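Local atomic coordinates of chitooligosaccharidolytic beta-N-acetylglucosaminidase (Ostrinia furnacalis, PDB entry 3OZP), a protein that hydrolyses single beta-linked N-acetylglucosamine units from the non-reducing ends of chitooligosaccharides, preferring short substrates. Residues P279-E284 and G343-S348; L291-K296 and Q311-K316. One frame throughout, in Å; residues are numbered along the deposited sequence.

Interaction 1 (P279-E284 and G343-S348). With OAN (O-(2-acetamido-2-deoxy D-glucopyranosylidene) amino-N-phenylcarbamate), chain B.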
loop_
_atom_site.group_PDB
_atom_site.type_symbol
_atom_site.label_atom_id
_atom_site.label_comp_id
_atom_site.label_asym_id
_atom_site.label_seq_id
_atom_site.Cartn_x
_atom_site.Cartn_y
_atom_site.Cartn_z
ATOM N N PRO A 279 -25.498 6.053 -18.896
ATOM C CA PRO A 279 -26.577 5.209 -18.369
ATOM C C PRO A 279 -26.152 3.812 -17.918
ATOM O O PRO A 279 -26.969 3.087 -17.355
ATOM C CB PRO A 279 -27.532 5.102 -19.560
ATOM C CG PRO A 279 -26.630 5.111 -20.737
ATOM C CD PRO A 279 -25.437 5.980 -20.369
ATOM N N ALA A 280 -24.906 3.427 -18.178
ATOM C CA ALA A 280 -24.359 2.201 -17.603
ATOM C C ALA A 280 -23.826 2.499 -16.199
ATOM O O ALA A 280 -23.959 3.622 -15.706
ATOM C CB ALA A 280 -23.265 1.626 -18.493
ATOM N N HIS A 281 -23.232 1.496 -15.558
ATOM C CA HIS A 281 -22.610 1.682 -14.240
ATOM C C HIS A 281 -23.606 2.224 -13.211
ATOM O O HIS A 281 -23.319 3.159 -12.460
ATOM C CB HIS A 281 -21.362 2.564 -14.360
ATOM C CG HIS A 281 -20.252 1.911 -15.115
ATOM N ND1 HIS A 281 -19.403 0.992 -14.538
ATOM C CD2 HIS A 281 -19.883 2.002 -16.413
ATOM C CE1 HIS A 281 -18.544 0.561 -15.444
ATOM N NE2 HIS A 281 -18.813 1.161 -16.590
ATOM N N VAL A 282 -24.798 1.634 -13.226
ATOM C CA VAL A 282 -25.824 1.876 -12.220
ATOM C C VAL A 282 -26.334 0.514 -11.767
ATOM O O VAL A 282 -26.209 -0.472 -12.490
ATOM C CB VAL A 282 -27.003 2.753 -12.749
ATOM C CG1 VAL A 282 -26.521 4.143 -13.154
ATOM C CG2 VAL A 282 -27.731 2.070 -13.909
ATOM N N GLY A 283 -26.879 0.450 -10.560
ATOM C CA GLY A 283 -27.374 -0.812 -10.031
ATOM C C GLY A 283 -27.928 -0.655 -8.638
ATOM O O GLY A 283 -29.125 -0.405 -8.460
ATOM N N GLU A 284 -27.048 -0.786 -7.648
ATOM C CA GLU A 284 -27.435 -0.661 -6.247
ATOM C C GLU A 284 -28.054 0.700 -5.962
ATOM O O GLU A 284 -27.525 1.741 -6.378
ATOM C CB GLU A 284 -26.238 -0.912 -5.323
ATOM C CG GLU A 284 -25.810 -2.375 -5.236
ATOM C CD GLU A 284 -26.760 -3.248 -4.408
ATOM O OE1 GLU A 284 -26.634 -4.489 -4.474
ATOM O OE2 GLU A 284 -27.622 -2.706 -3.686
ATOM N N GLY A 343 -20.118 10.624 -17.235
ATOM C CA GLY A 343 -19.715 9.244 -17.468
ATOM C C GLY A 343 -19.816 8.801 -18.913
ATOM O O GLY A 343 -19.011 9.207 -19.756
ATOM N N GLY A 344 -20.799 7.949 -19.189
ATOM C CA GLY A 344 -21.033 7.426 -20.533
ATOM C C GLY A 344 -20.016 6.409 -21.008
ATOM O O GLY A 344 -19.786 6.271 -22.213
ATOM N N ASP A 345 -19.389 5.695 -20.077
ATOM C CA ASP A 345 -18.506 4.602 -20.468
ATOM C C ASP A 345 -19.274 3.293 -20.598
ATOM O O ASP A 345 -20.175 3.013 -19.804
ATOM C CB ASP A 345 -17.315 4.443 -19.504
ATOM C CG ASP A 345 -17.740 4.222 -18.053
ATOM O OD1 ASP A 345 -18.747 4.817 -17.623
ATOM O OD2 ASP A 345 -17.053 3.467 -17.335
ATOM N N GLU A 346 -18.928 2.524 -21.630
ATOM C CA GLU A 346 -19.258 1.097 -21.728
ATOM C C GLU A 346 -20.743 0.723 -21.671
ATOM O O GLU A 346 -21.136 -0.183 -20.925
ATOM C CB GLU A 346 -18.477 0.311 -20.668
ATOM C CG GLU A 346 -16.983 0.570 -20.708
ATOM C CD GLU A 346 -16.248 -0.056 -19.547
ATOM O OE1 GLU A 346 -16.759 -0.011 -18.404
ATOM O OE2 GLU A 346 -15.153 -0.593 -19.786
ATOM N N VAL A 347 -21.560 1.395 -22.475
ATOM C CA VAL A 347 -22.975 1.043 -22.579
ATOM C C VAL A 347 -23.146 -0.265 -23.358
ATOM O O VAL A 347 -22.611 -0.426 -24.453
ATOM C CB VAL A 347 -23.805 2.190 -23.183
ATOM C CG1 VAL A 347 -25.237 1.756 -23.441
ATOM C CG2 VAL A 347 -23.789 3.375 -22.249
ATOM N N SER A 348 -23.881 -1.197 -22.762
ATOM C CA SER A 348 -24.101 -2.520 -23.328
ATOM C C SER A 348 -25.372 -2.548 -24.170
ATOM O O SER A 348 -26.450 -2.175 -23.697
ATOM C CB SER A 348 -24.177 -3.560 -22.210
ATOM O OG SER A 348 -24.576 -4.831 -22.701
HETATM C CAH OAN B . -13.761 4.309 -18.237
HETATM C CAG OAN B . -13.354 3.044 -17.481
HETATM O OAN OAN B . -12.183 2.869 -17.150
HETATM N NAI OAN B . -14.360 2.173 -17.244
HETATM C CAB OAN B . -14.201 0.902 -16.499
HETATM C CAC OAN B . -14.163 1.258 -14.992
HETATM O OAJ OAN B . -15.492 1.265 -14.467
HETATM C CAD OAN B . -13.305 0.273 -14.232
HETATM O OAK OAN B . -13.308 0.604 -12.839
HETATM C CAE OAN B . -11.913 0.387 -14.815
HETATM C CAF OAN B . -10.936 -0.505 -14.055
HETATM O OAM OAN B . -9.625 -0.369 -14.607
HETATM O OAL OAN B . -11.946 -0.035 -16.201
HETATM C CAA OAN B . -13.078 0.158 -16.967
HETATM N NAY OAN B . -13.154 -0.354 -18.196
HETATM O OAQ OAN B . -11.957 -1.086 -18.678
HETATM C CAP OAN B . -12.167 -2.337 -19.185
HETATM O OAR OAN B . -13.047 -2.540 -20.026
HETATM N NAO OAN B . -11.350 -3.320 -18.763
HETATM C CAS OAN B . -11.426 -4.583 -19.197
HETATM C CAT OAN B . -10.858 -4.947 -20.422
HETATM C CAU OAN B . -10.915 -6.275 -20.850
HETATM C CAV OAN B . -11.526 -7.242 -20.048
HETATM C CAW OAN B . -12.080 -6.887 -18.818
HETATM C CAX OAN B . -12.022 -5.558 -18.390
HETATM O O HOH W 1 -22.177 4.869 -18.618
#
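His281 reaches across to Asp345 and Glu346, while behind it Pro279 and Ala280 pack against Val347. CG of His281 stands anti to the carbonyl carbon (chi1 -67°), which swings the imidazole toward the two acids. There NE2 donates to Glu346 OE1 over 3.0 Å. The bond is bent rather than straight, 146° at the hydrogen, but OE1 lies in the ring plane and receives it on its anti lone pair, with ring and carboxylate nearly coplanar. Asp345 OD2 is just as near to His281 NE2, 3.0 Å, yet the angle is too poor for a hydrogen bond; OD2 instead accepts NAI of the ligand OAN at 3.0 Å, so the acid grips the acetamido nitrogen of the sugar. On the far side of the imidazole, ND1 is bonded to Asp227, which helps fix the ring's rotation. The apolar half is compact: CG2 of Val347 sits 3.6 Å from Pro279 CD, the two side chains crossing at about a right angle, and Trp352 and Trp378 close round them. A water donates to Asp345 O at 3.0 Å and is held weakly by Ala280 N. The arrangement matches the Asp-Glu pair and supporting His-Asp couple of family 20 glycosidases, at the C-terminal ends of TIM-barrel strands, with Asp227, His281 and Glu346 the inferred charge relay.

Interaction 2 (L291-K296 and Q311-K316)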
loop_
_atom_site.group_PDB
_atom_site.type_symbol
_atom_site.label_atom_id
_atom_site.label_comp_id
_atom_site.label_asym_id
_atom_site.label_seq_id
_atom_site.Cartn_x
_atom_site.Cartn_y
_atom_site.Cartn_z
ATOM N N LEU A 291 -36.520 1.449 -12.906
ATOM C CA LEU A 291 -35.821 2.393 -13.784
ATOM C C LEU A 291 -34.489 1.861 -14.327
ATOM O O LEU A 291 -33.813 2.542 -15.101
ATOM C CB LEU A 291 -35.617 3.734 -13.078
ATOM C CG LEU A 291 -36.876 4.492 -12.639
ATOM C CD1 LEU A 291 -36.497 5.681 -11.791
ATOM C CD2 LEU A 291 -37.718 4.929 -13.831
ATOM N N THR A 292 -34.118 0.650 -13.919
ATOM C CA THR A 292 -32.935 -0.010 -14.458
ATOM C C THR A 292 -33.291 -1.329 -15.127
ATOM O O THR A 292 -34.373 -1.878 -14.904
ATOM C CB THR A 292 -31.861 -0.282 -13.372
ATOM O OG1 THR A 292 -32.417 -1.097 -12.333
ATOM C CG2 THR A 292 -31.334 1.024 -12.788
ATOM N N VAL A 293 -32.377 -1.819 -15.957
ATOM C CA VAL A 293 -32.457 -3.167 -16.512
ATOM C C VAL A 293 -31.130 -3.896 -16.287
ATOM O O VAL A 293 -30.090 -3.258 -16.088
ATOM C CB VAL A 293 -32.845 -3.173 -18.020
ATOM C CG1 VAL A 293 -34.264 -2.645 -18.215
ATOM C CG2 VAL A 293 -31.854 -2.369 -18.855
ATOM N N CYS A 294 -31.186 -5.228 -16.307
ATOM C CA CYS A 294 -30.018 -6.114 -16.165
ATOM C C CYS A 294 -29.264 -6.044 -14.843
ATOM O O CYS A 294 -28.137 -6.528 -14.770
ATOM C CB CYS A 294 -28.990 -5.913 -17.285
ATOM S SG CYS A 294 -29.611 -5.694 -18.930
ATOM N N PHE A 295 -29.843 -5.444 -13.808
ATOM C CA PHE A 295 -29.135 -5.404 -12.533
ATOM C C PHE A 295 -28.895 -6.828 -12.052
ATOM O O PHE A 295 -29.835 -7.615 -11.928
ATOM C CB PHE A 295 -29.855 -4.564 -11.471
ATOM C CG PHE A 295 -29.134 -4.517 -10.144
ATOM C CD1 PHE A 295 -27.772 -4.215 -10.082
ATOM C CD2 PHE A 295 -29.813 -4.777 -8.957
ATOM C CE1 PHE A 295 -27.099 -4.179 -8.863
ATOM C CE2 PHE A 295 -29.148 -4.734 -7.730
ATOM C CZ PHE A 295 -27.786 -4.433 -7.686
ATOM N N LYS A 296 -27.621 -7.154 -11.829
ATOM C CA LYS A 296 -27.192 -8.502 -11.427
ATOM C C LYS A 296 -27.504 -9.583 -12.463
ATOM O O LYS A 296 -27.621 -10.762 -12.118
ATOM C CB LYS A 296 -27.781 -8.878 -10.063
ATOM C CG LYS A 296 -27.031 -8.288 -8.892
ATOM C CD LYS A 296 -27.956 -7.975 -7.736
ATOM C CE LYS A 296 -28.470 -9.209 -7.038
ATOM N NZ LYS A 296 -29.461 -8.821 -5.997
ATOM N N GLN A 311 -28.082 -1.139 -16.069
ATOM C CA GLN A 311 -28.162 0.076 -16.885
ATOM C C GLN A 311 -29.494 0.766 -16.683
ATOM O O GLN A 311 -30.498 0.116 -16.395
ATOM C CB GLN A 311 -27.989 -0.237 -18.377
ATOM C CG GLN A 311 -26.676 -0.886 -18.727
ATOM C CD GLN A 311 -26.322 -0.779 -20.194
ATOM O OE1 GLN A 311 -27.193 -0.728 -21.073
ATOM N NE2 GLN A 311 -25.032 -0.749 -20.469
ATOM N N LEU A 312 -29.503 2.086 -16.849
ATOM C CA LEU A 312 -30.736 2.850 -16.783
ATOM C C LEU A 312 -31.628 2.507 -17.975
ATOM O O LEU A 312 -31.135 2.158 -19.049
ATOM C CB LEU A 312 -30.442 4.352 -16.745
ATOM C CG LEU A 312 -29.687 4.909 -15.530
ATOM C CD1 LEU A 312 -29.389 6.388 -15.730
ATOM C CD2 LEU A 312 -30.453 4.681 -14.218
ATOM N N ASN A 313 -32.938 2.576 -17.760
ATOM C CA ASN A 313 -33.915 2.408 -18.828
ATOM C C ASN A 313 -34.333 3.791 -19.322
ATOM O O ASN A 313 -35.123 4.472 -18.663
ATOM C CB ASN A 313 -35.126 1.610 -18.322
ATOM C CG ASN A 313 -36.122 1.272 -19.427
ATOM O OD1 ASN A 313 -36.176 1.932 -20.469
ATOM N ND2 ASN A 313 -36.920 0.234 -19.196
ATOM N N PRO A 314 -33.806 4.214 -20.488
ATOM C CA PRO A 314 -34.034 5.574 -20.978
ATOM C C PRO A 314 -35.470 5.840 -21.441
ATOM O O PRO A 314 -35.834 6.996 -21.664
ATOM C CB PRO A 314 -33.070 5.697 -22.169
ATOM C CG PRO A 314 -32.237 4.462 -22.160
ATOM C CD PRO A 314 -33.017 3.420 -21.442
ATOM N N THR A 315 -36.268 4.785 -21.572
ATOM C CA THR A 315 -37.638 4.903 -22.080
ATOM C C THR A 315 -38.638 5.335 -21.006
ATOM O O THR A 315 -39.776 5.685 -21.320
ATOM C CB THR A 315 -38.118 3.594 -22.753
ATOM O OG1 THR A 315 -38.358 2.595 -21.757
ATOM C CG2 THR A 315 -37.074 3.079 -23.734
ATOM N N LYS A 316 -38.209 5.321 -19.746
ATOM C CA LYS A 316 -39.067 5.712 -18.633
ATOM C C LYS A 316 -38.926 7.205 -18.345
ATOM O O LYS A 316 -37.831 7.682 -18.036
ATOM C CB LYS A 316 -38.725 4.894 -17.383
ATOM C CG LYS A 316 -38.889 3.387 -17.542
ATOM C CD LYS A 316 -40.344 2.967 -17.384
ATOM C CE LYS A 316 -40.541 1.497 -17.704
ATOM N NZ LYS A 316 -39.975 0.616 -16.650
HETATM O O HOH W 2 -36.705 -0.922 -16.590
#
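Leu291 and Asn313 show how a first torsion directs a contact: in Leu291, CG lies anti to the carbonyl carbon (chi1 -61°), bringing CD2 to 3.7 Å from Lys316 CB, whereas in Asn313 it lies opposite the backbone N (chi1 -174°), leading the amide along the neighbouring strand until ND2 meets Val293 CG1 at 4.0 Å. The lysine then bends twice on its way to a salt bridge with Asp290, so its aliphatic root packs on leucine while its charge is paired elsewhere. Next to these contacts, 292-293 and 311-312 form a miniature antiparallel sheet. Val293 and Gln311 form its hydrogen-bonded pair, Val293 N donating to Gln311 O at 2.7 Å and Gln311 N returning a bond to Val293 O. Beyond the non-hydrogen-bonded pair Thr292 and Leu312, whose side chains diverge, Asn313 N donates to Leu291 O at 2.8 Å. Asn313 also organises the turn that follows. Its OD1 accepts Thr315 N at 3.1 Å, an Asx turn, and Thr315 OG1 as well, both from the same face of the amide, at the start of a type I turn. Its ND2 donates to a water, 2.9 Å away, that bridges to Thr292 O, and is also bonded to Ser357. Backbone bonds thus set the register of two very short strands, while a single asparagine, using both ends of its amide, ties the strand exit to its turn directly and to the opposite strand through a water.

In the fold
Both contacts lie in loops of the catalytic TIM-barrel domain, their centres about 10 Å apart, and interaction 2 is nested within the loop closed by interaction 1. The chain leaves strand 271-278 through 279-284, forms the small two-stranded antiparallel sheet of 291-296 and 311-316, then returns by helix 317-333 and strand 340-343 to 343-348. Pro279 O probably bonds Leu312 N at 2.8 Å, and Phe295 packs on Gly283 and Glu284. The disulfide from Cys294 to Cys351 joins this sheet to the helix following 343-348. In the loop between its strands lie Val305, an important determinant of glycosidic bond specificity, and Glu306, essential for binding chitooligosaccharides, so the excursion contributes directly to the active-site surroundings.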